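Local coordinates for hypothetical protein (Nostoc punctiforme, PDB 2INB) that probably acts with XisF and XisI in the site-specific recombination that rearranges nitrogen-fixation genes in cyanobacteria, at residues D19-T24 with E54-E59; E59-L64 with I70-T75; T103-F108 with M125-V130. All coordinates share one frame; numbering follows the deposited sequence. Where two conformers were deposited one is given.

Interaction 1 (D19-T24 with E54-E59)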
loop_
_atom_site.group_PDB
_atom_site.type_symbol
_atom_site.label_atom_id
_atom_site.label_comp_id
_atom_site.label_asym_id
_atom_site.label_seq_id
_atom_site.Cartn_x
_atom_site.Cartn_y
_atom_site.Cartn_z
ATOM N N ASP A 19 -12.037 -1.827 -26.662
ATOM C CA ASP A 19 -12.549 -0.457 -26.489
ATOM C C ASP A 19 -11.670 0.541 -27.305
ATOM O O ASP A 19 -11.762 1.745 -27.104
ATOM C CB ASP A 19 -12.598 -0.060 -25.001
ATOM C CG ASP A 19 -13.925 -0.468 -24.289
ATOM O OD1 ASP A 19 -14.631 -1.367 -24.797
ATOM O OD2 ASP A 19 -14.178 0.151 -23.241
ATOM N N GLY A 20 -10.800 0.022 -28.147
ATOM C CA GLY A 20 -10.015 0.838 -29.045
ATOM C C GLY A 20 -8.787 1.478 -28.482
ATOM O O GLY A 20 -8.217 2.392 -29.104
ATOM N N TRP A 21 -8.324 0.949 -27.350
ATOM C CA TRP A 21 -7.019 1.396 -26.779
ATOM C C TRP A 21 -5.861 0.692 -27.464
ATOM O O TRP A 21 -5.923 -0.508 -27.780
ATOM C CB TRP A 21 -6.979 1.165 -25.252
ATOM C CG TRP A 21 -8.020 1.941 -24.494
ATOM C CD1 TRP A 21 -9.367 1.617 -24.302
ATOM C CD2 TRP A 21 -7.841 3.246 -23.889
ATOM N NE1 TRP A 21 -9.989 2.637 -23.599
ATOM C CE2 TRP A 21 -9.090 3.636 -23.351
ATOM C CE3 TRP A 21 -6.744 4.129 -23.746
ATOM C CZ2 TRP A 21 -9.254 4.848 -22.679
ATOM C CZ3 TRP A 21 -6.917 5.320 -23.121
ATOM C CH2 TRP A 21 -8.168 5.684 -22.597
ATOM N N GLN A 22 -4.798 1.461 -27.663
ATOM C CA GLN A 22 -3.536 0.947 -28.128
ATOM C C GLN A 22 -2.625 0.691 -26.940
ATOM O O GLN A 22 -2.380 1.606 -26.144
ATOM C CB GLN A 22 -2.893 1.952 -29.073
ATOM C CG GLN A 22 -1.726 1.350 -29.852
ATOM C CD GLN A 22 -0.781 2.397 -30.460
ATOM O OE1 GLN A 22 -1.160 3.553 -30.702
ATOM N NE2 GLN A 22 0.458 1.995 -30.677
ATOM N N ILE A 23 -2.131 -0.544 -26.799
ATOM C CA ILE A 23 -1.140 -0.844 -25.766
ATOM C C ILE A 23 0.230 -0.443 -26.280
ATOM O O ILE A 23 0.643 -0.888 -27.362
ATOM C CB ILE A 23 -1.137 -2.333 -25.329
ATOM C CG1 ILE A 23 -2.575 -2.875 -25.181
ATOM C CG2 ILE A 23 -0.214 -2.597 -24.097
ATOM C CD1 ILE A 23 -3.360 -2.251 -24.147
ATOM N N THR A 24 0.894 0.444 -25.538
ATOM C CA THR A 24 2.199 0.979 -25.979
ATOM C C THR A 24 3.401 0.476 -25.189
ATOM O O THR A 24 4.541 0.483 -25.713
ATOM C CB THR A 24 2.227 2.490 -25.934
ATOM O OG1 THR A 24 1.959 2.912 -24.599
ATOM C CG2 THR A 24 1.201 3.094 -26.876
ATOM N N GLU A 54 -5.312 10.426 -25.420
ATOM C CA GLU A 54 -5.566 10.208 -23.972
ATOM C C GLU A 54 -4.639 9.060 -23.555
ATOM O O GLU A 54 -4.696 7.972 -24.151
ATOM C CB GLU A 54 -7.033 9.820 -23.752
ATOM C CG GLU A 54 -7.371 9.643 -22.277
ATOM C CD GLU A 54 -8.841 9.310 -21.924
ATOM O OE1 GLU A 54 -9.748 9.203 -22.818
ATOM O OE2 GLU A 54 -9.047 9.128 -20.687
ATOM N N LYS A 55 -3.785 9.294 -22.561
ATOM C CA LYS A 55 -2.821 8.316 -22.098
ATOM C C LYS A 55 -3.252 7.779 -20.722
ATOM O O LYS A 55 -3.622 8.575 -19.807
ATOM C CB LYS A 55 -1.425 8.989 -21.980
ATOM C CG LYS A 55 -0.873 9.356 -23.348
ATOM C CD LYS A 55 0.494 10.022 -23.266
ATOM C CE LYS A 55 1.081 10.177 -24.677
ATOM N N ILE A 56 -3.128 6.479 -20.549
ATOM C CA ILE A 56 -3.393 5.873 -19.251
ATOM C C ILE A 56 -2.329 4.839 -18.879
ATOM O O ILE A 56 -1.545 4.352 -19.732
ATOM C CB ILE A 56 -4.794 5.164 -19.206
ATOM C CG1 ILE A 56 -4.820 3.962 -20.181
ATOM C CG2 ILE A 56 -5.915 6.176 -19.584
ATOM C CD1 ILE A 56 -6.169 3.140 -20.153
ATOM N N ALA A 57 -2.325 4.496 -17.589
ATOM C CA ALA A 57 -1.549 3.378 -17.069
ATOM C C ALA A 57 -2.482 2.537 -16.239
ATOM O O ALA A 57 -3.356 3.068 -15.583
ATOM C CB ALA A 57 -0.350 3.855 -16.168
ATOM N N VAL A 58 -2.296 1.225 -16.325
ATOM C CA VAL A 58 -3.211 0.283 -15.648
ATOM C C VAL A 58 -2.446 -0.716 -14.799
ATOM O O VAL A 58 -1.627 -1.473 -15.312
ATOM C CB VAL A 58 -4.151 -0.469 -16.663
ATOM C CG1 VAL A 58 -5.156 -1.354 -15.854
ATOM C CG2 VAL A 58 -4.888 0.545 -17.567
ATOM N N GLU A 59 -2.746 -0.697 -13.493
ATOM C CA GLU A 59 -2.244 -1.662 -12.500
ATOM C C GLU A 59 -3.241 -2.799 -12.436
ATOM O O GLU A 59 -4.365 -2.601 -11.954
ATOM C CB GLU A 59 -2.147 -0.927 -11.139
ATOM C CG GLU A 59 -1.905 -1.833 -9.982
ATOM C CD GLU A 59 -1.968 -1.133 -8.638
ATOM O OE1 GLU A 59 -1.997 0.118 -8.626
ATOM O OE2 GLU A 59 -2.019 -1.887 -7.601
#

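Interaction 2 (E59-L64 with I70-T75)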
loop_
_atom_site.group_PDB
_atom_site.type_symbol
_atom_site.label_atom_id
_atom_site.label_comp_id
_atom_site.label_asym_id
_atom_site.label_seq_id
_atom_site.Cartn_x
_atom_site.Cartn_y
_atom_site.Cartn_z
ATOM N N GLU A 59 -2.746 -0.697 -13.493
ATOM C CA GLU A 59 -2.244 -1.662 -12.500
ATOM C C GLU A 59 -3.241 -2.799 -12.436
ATOM O O GLU A 59 -4.365 -2.601 -11.954
ATOM C CB GLU A 59 -2.147 -0.927 -11.139
ATOM C CG GLU A 59 -1.905 -1.833 -9.982
ATOM C CD GLU A 59 -1.968 -1.133 -8.638
ATOM O OE1 GLU A 59 -1.997 0.118 -8.626
ATOM O OE2 GLU A 59 -2.019 -1.887 -7.601
ATOM N N VAL A 60 -2.871 -3.961 -12.959
ATOM C CA VAL A 60 -3.811 -5.101 -13.051
ATOM C C VAL A 60 -3.716 -5.955 -11.823
ATOM O O VAL A 60 -2.631 -6.437 -11.485
ATOM C CB VAL A 60 -3.550 -5.950 -14.285
ATOM C CG1 VAL A 60 -4.565 -7.112 -14.305
ATOM C CG2 VAL A 60 -3.686 -5.085 -15.551
ATOM N N LYS A 61 -4.872 -6.197 -11.195
ATOM C CA LYS A 61 -5.006 -7.135 -10.064
ATOM C C LYS A 61 -6.122 -8.148 -10.374
ATOM O O LYS A 61 -7.129 -7.814 -11.071
ATOM C CB LYS A 61 -5.276 -6.376 -8.762
ATOM C CG LYS A 61 -4.116 -5.445 -8.391
ATOM C CD LYS A 61 -2.880 -6.257 -8.028
ATOM C CE LYS A 61 -1.736 -5.417 -7.549
ATOM N NZ LYS A 61 -0.576 -6.258 -7.084
ATOM N N SER A 62 -5.897 -9.391 -9.971
ATOM C CA SER A 62 -6.887 -10.432 -10.119
ATOM C C SER A 62 -7.641 -10.673 -8.819
ATOM O O SER A 62 -8.740 -11.238 -8.825
ATOM C CB SER A 62 -6.200 -11.721 -10.516
ATOM O OG SER A 62 -5.381 -12.140 -9.443
ATOM N N PHE A 63 -7.018 -10.271 -7.706
ATOM C CA PHE A 63 -7.512 -10.535 -6.356
ATOM C C PHE A 63 -7.626 -12.039 -6.085
ATOM O O PHE A 63 -8.484 -12.485 -5.328
ATOM C CB PHE A 63 -8.777 -9.702 -6.030
ATOM C CG PHE A 63 -8.456 -8.301 -5.578
ATOM C CD1 PHE A 63 -8.118 -7.345 -6.513
ATOM C CD2 PHE A 63 -8.405 -7.971 -4.212
ATOM C CE1 PHE A 63 -7.758 -6.039 -6.132
ATOM C CE2 PHE A 63 -8.053 -6.685 -3.818
ATOM C CZ PHE A 63 -7.723 -5.730 -4.763
ATOM N N LEU A 64 -6.721 -12.791 -6.713
ATOM C CA LEU A 64 -6.408 -14.176 -6.363
ATOM C C LEU A 64 -4.908 -14.274 -5.956
ATOM O O LEU A 64 -4.396 -15.370 -5.715
ATOM C CB LEU A 64 -6.667 -15.064 -7.568
ATOM C CG LEU A 64 -8.107 -15.081 -8.111
ATOM N N ILE A 70 -8.365 -8.687 1.515
ATOM C CA ILE A 70 -7.820 -7.524 2.247
ATOM C C ILE A 70 -6.293 -7.454 2.139
ATOM O O ILE A 70 -5.700 -6.382 1.970
ATOM C CB ILE A 70 -8.313 -7.488 3.710
ATOM C CG1 ILE A 70 -7.846 -6.214 4.403
ATOM C CG2 ILE A 70 -7.855 -8.745 4.506
ATOM C CD1 ILE A 70 -8.278 -4.889 3.691
ATOM N N SER A 71 -5.644 -8.617 2.223
ATOM C CA SER A 71 -4.189 -8.641 2.099
ATOM C C SER A 71 -3.773 -8.143 0.740
ATOM O O SER A 71 -2.835 -7.337 0.613
ATOM C CB SER A 71 -3.614 -10.049 2.293
ATOM O OG SER A 71 -2.198 -9.992 2.198
ATOM N N GLU A 72 -4.464 -8.597 -0.304
ATOM C CA GLU A 72 -4.095 -8.113 -1.623
ATOM C C GLU A 72 -4.367 -6.628 -1.698
ATOM O O GLU A 72 -3.563 -5.883 -2.284
ATOM C CB GLU A 72 -4.799 -8.843 -2.778
ATOM C CG GLU A 72 -4.442 -8.295 -4.138
ATOM C CD GLU A 72 -2.933 -8.147 -4.344
ATOM O OE1 GLU A 72 -2.166 -9.016 -3.864
ATOM O OE2 GLU A 72 -2.506 -7.169 -4.973
ATOM N N PHE A 73 -5.474 -6.178 -1.092
ATOM C CA PHE A 73 -5.844 -4.762 -1.186
ATOM C C PHE A 73 -4.735 -3.889 -0.594
ATOM O O PHE A 73 -4.433 -2.821 -1.125
ATOM C CB PHE A 73 -7.185 -4.475 -0.531
ATOM C CG PHE A 73 -7.607 -3.038 -0.632
ATOM C CD1 PHE A 73 -7.721 -2.400 -1.856
ATOM C CD2 PHE A 73 -7.929 -2.339 0.527
ATOM C CE1 PHE A 73 -8.130 -1.048 -1.888
ATOM C CE2 PHE A 73 -8.339 -0.992 0.478
ATOM C CZ PHE A 73 -8.466 -0.388 -0.730
ATOM N N HIS A 74 -4.134 -4.308 0.505
ATOM C CA HIS A 74 -3.062 -3.505 1.063
ATOM C C HIS A 74 -1.941 -3.255 0.035
ATOM O O HIS A 74 -1.493 -2.115 -0.172
ATOM C CB HIS A 74 -2.381 -4.180 2.253
ATOM C CG HIS A 74 -3.253 -4.394 3.433
ATOM N ND1 HIS A 74 -4.078 -3.420 3.936
ATOM C CD2 HIS A 74 -3.350 -5.459 4.273
ATOM C CE1 HIS A 74 -4.692 -3.897 5.014
ATOM N NE2 HIS A 74 -4.275 -5.139 5.231
ATOM N N THR A 75 -1.485 -4.335 -0.616
ATOM C CA THR A 75 -0.405 -4.219 -1.599
ATOM C C THR A 75 -0.885 -3.454 -2.814
ATOM O O THR A 75 -0.167 -2.602 -3.334
ATOM C CB THR A 75 0.094 -5.620 -1.975
ATOM O OG1 THR A 75 0.656 -6.235 -0.794
ATOM C CG2 THR A 75 1.099 -5.628 -3.159
#

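Interaction 3 (T103-F108 with M125-V130)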
loop_
_atom_site.group_PDB
_atom_site.type_symbol
_atom_site.label_atom_id
_atom_site.label_comp_id
_atom_site.label_asym_id
_atom_site.label_seq_id
_atom_site.Cartn_x
_atom_site.Cartn_y
_atom_site.Cartn_z
ATOM N N THR A 103 -16.326 -9.471 -10.424
ATOM C CA THR A 103 -16.725 -10.292 -9.236
ATOM C C THR A 103 -16.195 -9.647 -7.954
ATOM O O THR A 103 -16.902 -9.535 -6.952
ATOM C CB THR A 103 -16.247 -11.745 -9.348
ATOM O OG1 THR A 103 -14.846 -11.791 -9.620
ATOM C CG2 THR A 103 -16.991 -12.468 -10.495
ATOM N N THR A 104 -14.948 -9.185 -7.995
ATOM C CA THR A 104 -14.338 -8.526 -6.819
ATOM C C THR A 104 -14.979 -7.157 -6.552
ATOM O O THR A 104 -15.242 -6.780 -5.398
ATOM C CB THR A 104 -12.840 -8.330 -7.074
ATOM O OG1 THR A 104 -12.267 -9.568 -7.468
ATOM C CG2 THR A 104 -12.103 -7.724 -5.849
ATOM N N TYR A 105 -15.272 -6.438 -7.625
ATOM C CA TYR A 105 -15.899 -5.130 -7.513
ATOM C C TYR A 105 -17.263 -5.274 -6.814
ATOM O O TYR A 105 -17.618 -4.477 -5.947
ATOM C CB TYR A 105 -16.099 -4.490 -8.886
ATOM C CG TYR A 105 -16.800 -3.156 -8.811
ATOM C CD1 TYR A 105 -16.156 -2.057 -8.241
ATOM C CD2 TYR A 105 -18.086 -2.995 -9.306
ATOM C CE1 TYR A 105 -16.790 -0.835 -8.140
ATOM C CE2 TYR A 105 -18.733 -1.757 -9.207
ATOM C CZ TYR A 105 -18.065 -0.704 -8.623
ATOM O OH TYR A 105 -18.710 0.508 -8.505
ATOM N N LYS A 106 -18.014 -6.284 -7.194
ATOM C CA LYS A 106 -19.378 -6.431 -6.694
ATOM C C LYS A 106 -19.429 -7.003 -5.283
ATOM O O LYS A 106 -20.510 -7.022 -4.657
ATOM C CB LYS A 106 -20.193 -7.346 -7.603
ATOM C CG LYS A 106 -20.529 -6.742 -8.951
ATOM C CD LYS A 106 -21.271 -7.778 -9.851
ATOM C CE LYS A 106 -22.699 -8.045 -9.372
ATOM N N THR A 107 -18.311 -7.551 -4.797
ATOM C CA THR A 107 -18.285 -8.177 -3.462
ATOM C C THR A 107 -17.403 -7.368 -2.531
ATOM O O THR A 107 -17.891 -6.486 -1.815
ATOM C CB THR A 107 -17.795 -9.648 -3.546
ATOM O OG1 THR A 107 -16.541 -9.719 -4.232
ATOM C CG2 THR A 107 -18.836 -10.522 -4.306
ATOM N N PHE A 108 -16.081 -7.590 -2.601
ATOM C CA PHE A 108 -15.134 -6.874 -1.716
ATOM C C PHE A 108 -15.275 -5.352 -1.755
ATOM O O PHE A 108 -15.352 -4.704 -0.709
ATOM C CB PHE A 108 -13.696 -7.272 -2.057
ATOM C CG PHE A 108 -12.645 -6.594 -1.221
ATOM C CD1 PHE A 108 -12.476 -6.973 0.114
ATOM C CD2 PHE A 108 -11.795 -5.650 -1.747
ATOM C CE1 PHE A 108 -11.510 -6.401 0.884
ATOM C CE2 PHE A 108 -10.839 -5.064 -0.955
ATOM C CZ PHE A 108 -10.715 -5.459 0.381
HETATM N N MSE A 125 -10.466 3.368 -10.925
HETATM C CA MSE A 125 -10.495 1.929 -11.199
HETATM C C MSE A 125 -11.007 1.596 -12.608
HETATM O O MSE A 125 -11.764 2.357 -13.220
HETATM C CB MSE A 125 -11.311 1.189 -10.138
HETATM C CG MSE A 125 -10.690 1.281 -8.756
HETATM SE SE MSE A 125 -11.801 0.371 -7.406
HETATM C CE MSE A 125 -13.263 1.668 -7.540
ATOM N N LEU A 126 -10.538 0.467 -13.110
ATOM C CA LEU A 126 -11.020 -0.126 -14.344
ATOM C C LEU A 126 -11.678 -1.439 -13.937
ATOM O O LEU A 126 -10.993 -2.340 -13.462
ATOM C CB LEU A 126 -9.855 -0.316 -15.300
ATOM C CG LEU A 126 -10.150 -0.893 -16.685
ATOM C CD1 LEU A 126 -11.231 -0.033 -17.360
ATOM C CD2 LEU A 126 -8.875 -0.988 -17.517
ATOM N N ILE A 127 -13.002 -1.525 -14.055
ATOM C CA ILE A 127 -13.679 -2.749 -13.707
ATOM C C ILE A 127 -13.856 -3.577 -14.974
ATOM O O ILE A 127 -14.503 -3.119 -15.941
ATOM C CB ILE A 127 -15.031 -2.506 -13.061
ATOM C CG1 ILE A 127 -14.917 -1.445 -11.947
ATOM C CG2 ILE A 127 -15.585 -3.835 -12.529
ATOM C CD1 ILE A 127 -13.867 -1.741 -10.901
ATOM N N TYR A 128 -13.301 -4.790 -14.960
ATOM C CA TYR A 128 -13.317 -5.667 -16.159
ATOM C C TYR A 128 -14.028 -6.985 -15.864
ATOM O O TYR A 128 -13.917 -7.538 -14.778
ATOM C CB TYR A 128 -11.920 -5.935 -16.696
ATOM C CG TYR A 128 -10.943 -6.682 -15.782
ATOM C CD1 TYR A 128 -10.182 -5.987 -14.821
ATOM C CD2 TYR A 128 -10.682 -8.052 -15.923
ATOM C CE1 TYR A 128 -9.284 -6.652 -14.007
ATOM C CE2 TYR A 128 -9.767 -8.702 -15.116
ATOM C CZ TYR A 128 -9.064 -8.024 -14.175
ATOM O OH TYR A 128 -8.142 -8.721 -13.434
ATOM N N ASP A 129 -14.727 -7.475 -16.867
ATOM C CA ASP A 129 -15.389 -8.753 -16.762
ATOM C C ASP A 129 -14.460 -9.806 -17.311
ATOM O O ASP A 129 -14.032 -9.713 -18.443
ATOM C CB ASP A 129 -16.721 -8.728 -17.515
ATOM C CG ASP A 129 -17.462 -10.027 -17.392
ATOM O OD1 ASP A 129 -17.228 -10.935 -18.188
ATOM O OD2 ASP A 129 -18.240 -10.186 -16.429
ATOM N N VAL A 130 -14.104 -10.779 -16.475
ATOM C CA VAL A 130 -13.169 -11.822 -16.878
ATOM C C VAL A 130 -13.700 -12.779 -17.952
ATOM O O VAL A 130 -13.017 -13.030 -18.944
ATOM C CB VAL A 130 -12.666 -12.597 -15.642
ATOM C CG1 VAL A 130 -11.796 -13.775 -16.074
ATOM C CG2 VAL A 130 -11.880 -11.633 -14.702
#

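Interaction 1 (D19-T24 with E54-E59)
Trp21 carries this whole contact from the side of 19-24, its six-membered ring reaching Ile56 and Glu54 on strand 54-60. The apolar part is a CH-pi contact: Ile56 CD1 sits over one face of the indole, 3.8 Å from the centroid of the Trp21 six-membered ring and 15° off its normal. With chi1 at 65°, CG1 lies between the backbone N and the carbonyl carbon of Ile56, and the CG1-CD1 arm is carried beneath the ring while CG2 comes up to the far corner, 3.8 Å from Trp21 CH2. The polar groups of Glu54 meet the same end of the ring through van der Waals contact. Its backbone O approaches Trp21 CZ3 obliquely at 3.6 Å, and its extended side chain brings CD to 3.7 Å from Trp21 CH2, the carboxylate turned 67° from the ring plane. Glu54 OE2 is also hydrogen-bonded to a bound glycerol, probably from the crystallisation liquor.

Trp21 comes directly after Gly20, the C' residue of the Schellman motif that ends helix 7-18. Packed over one side of the mixed sheet, it joins that helix end to strand 54-60 across the intervening strand 47-51, as hydrophobic core packing of an alpha/beta fold. Leu16 of helix 7-18 packs on both Trp21 and Ile56, while Ala49 and Tyr97 touch Ile56.

Interaction 2 (E59-L64 with I70-T75)
Glu72, on the first turns of helix 69-88, reaches across to Phe63 and Lys61 in the loop that follows strand 54-60. Its CB already stands above the plane of the Phe63 ring, out past the rim, 4.0 Å from Phe63 CD2. The next carbon, CG, lies over the centre of that ring, a CH-pi contact of 4.0 Å from CG to the Phe63 centroid, 13° off the normal. A bend at chi2 (49°) then lifts CD away from the aromatic face toward Lys61. At the tip, OE2 takes a salt bridge from Lys61 NZ at 3.0 Å, met on the syn side and 24° out of the carboxylate plane. The same ammonium also bonds Gln79 OE1. Beyond Glu72, Phe63 CE2 packs on Phe73 CB at 4.1 Å. A neutral leucine in place of Lys61 would probably leave Glu72 OE2 and Gln79 OE1 without their common donor and let the carboxylate turn. Glu59-Val60-Lys61 fits the E-x-K part of the PDDEXK signature, consistent with a nuclease-like site. The aliphatic part of Glu72 thus lies on the Phe63 face while its carboxylate turns to Lys61, whose shared ammonium ties this loop to helix 69-88.

Interaction 3 (T103-F108 with M125-V130)
Tyr105 and Ile127 mark the closest approach of the two backbones, their CA atoms 7.0 Å apart, where the short helix 102-106 lies against strand 125-129. Strand 94-101, which leads into this helix, runs parallel to 125-129 as its neighbour in the sheet, and helices 102-106 and 112-120 belong to the crossover between them, a beta-alpha-beta arrangement within the PDDEXK-type fold expected of this family. Thr107 turns its hydroxyl back to the backbone, OG1 giving a hydrogen bond of 2.8 Å to Thr103 O.

The side chains meet through apolar contact. Tyr105 has its CG anti to the backbone N (chi1 178°), which extends the ring from the helix to the sheet, where it crosses Ile127 at about a right angle. Ile127 CG1 stands over one face of the ring, 4.1 Å from the Tyr105 centroid and 18° off the normal, shifted toward the rim. Both branches of the isoleucine lie on the same side of the ring, Ile127 CG2 packing on Tyr105 CB at 3.7 Å. Met125, a selenomethionine modelled in two conformers, adds a looser and less certain touch with its CE near the far part of the ring. Ile139 of strand 134-139 also packs on Tyr105, and Val100 on Ile127. The tightest approach of all is Ile127 CD1 to Tyr105 CD1, at 3.5 Å.

Overall arrangement
The three contacts follow one another along the chain and all reach the same mixed sheet. Interactions 1 and 2 share strand 54-60 and Glu59, yet their centres lie about 20 Å apart, on opposite sides of the chain's centre. Interaction 3 is about 11 Å from interaction 2 and about 18 Å from interaction 1, centre to centre. Interactions 2 and 3 are joined by a probable hydrogen bond of 2.7 Å from Tyr128 OH to Lys61 O and by Phe73 packing on Phe108; Val58 and Leu126 link interactions 1 and 3. Interaction 2 holds the Glu59-Val60-Lys61 sequence, consistent with a PDDEXK-type site, with interaction 3 nearby and interaction 1 toward the far end of the strand.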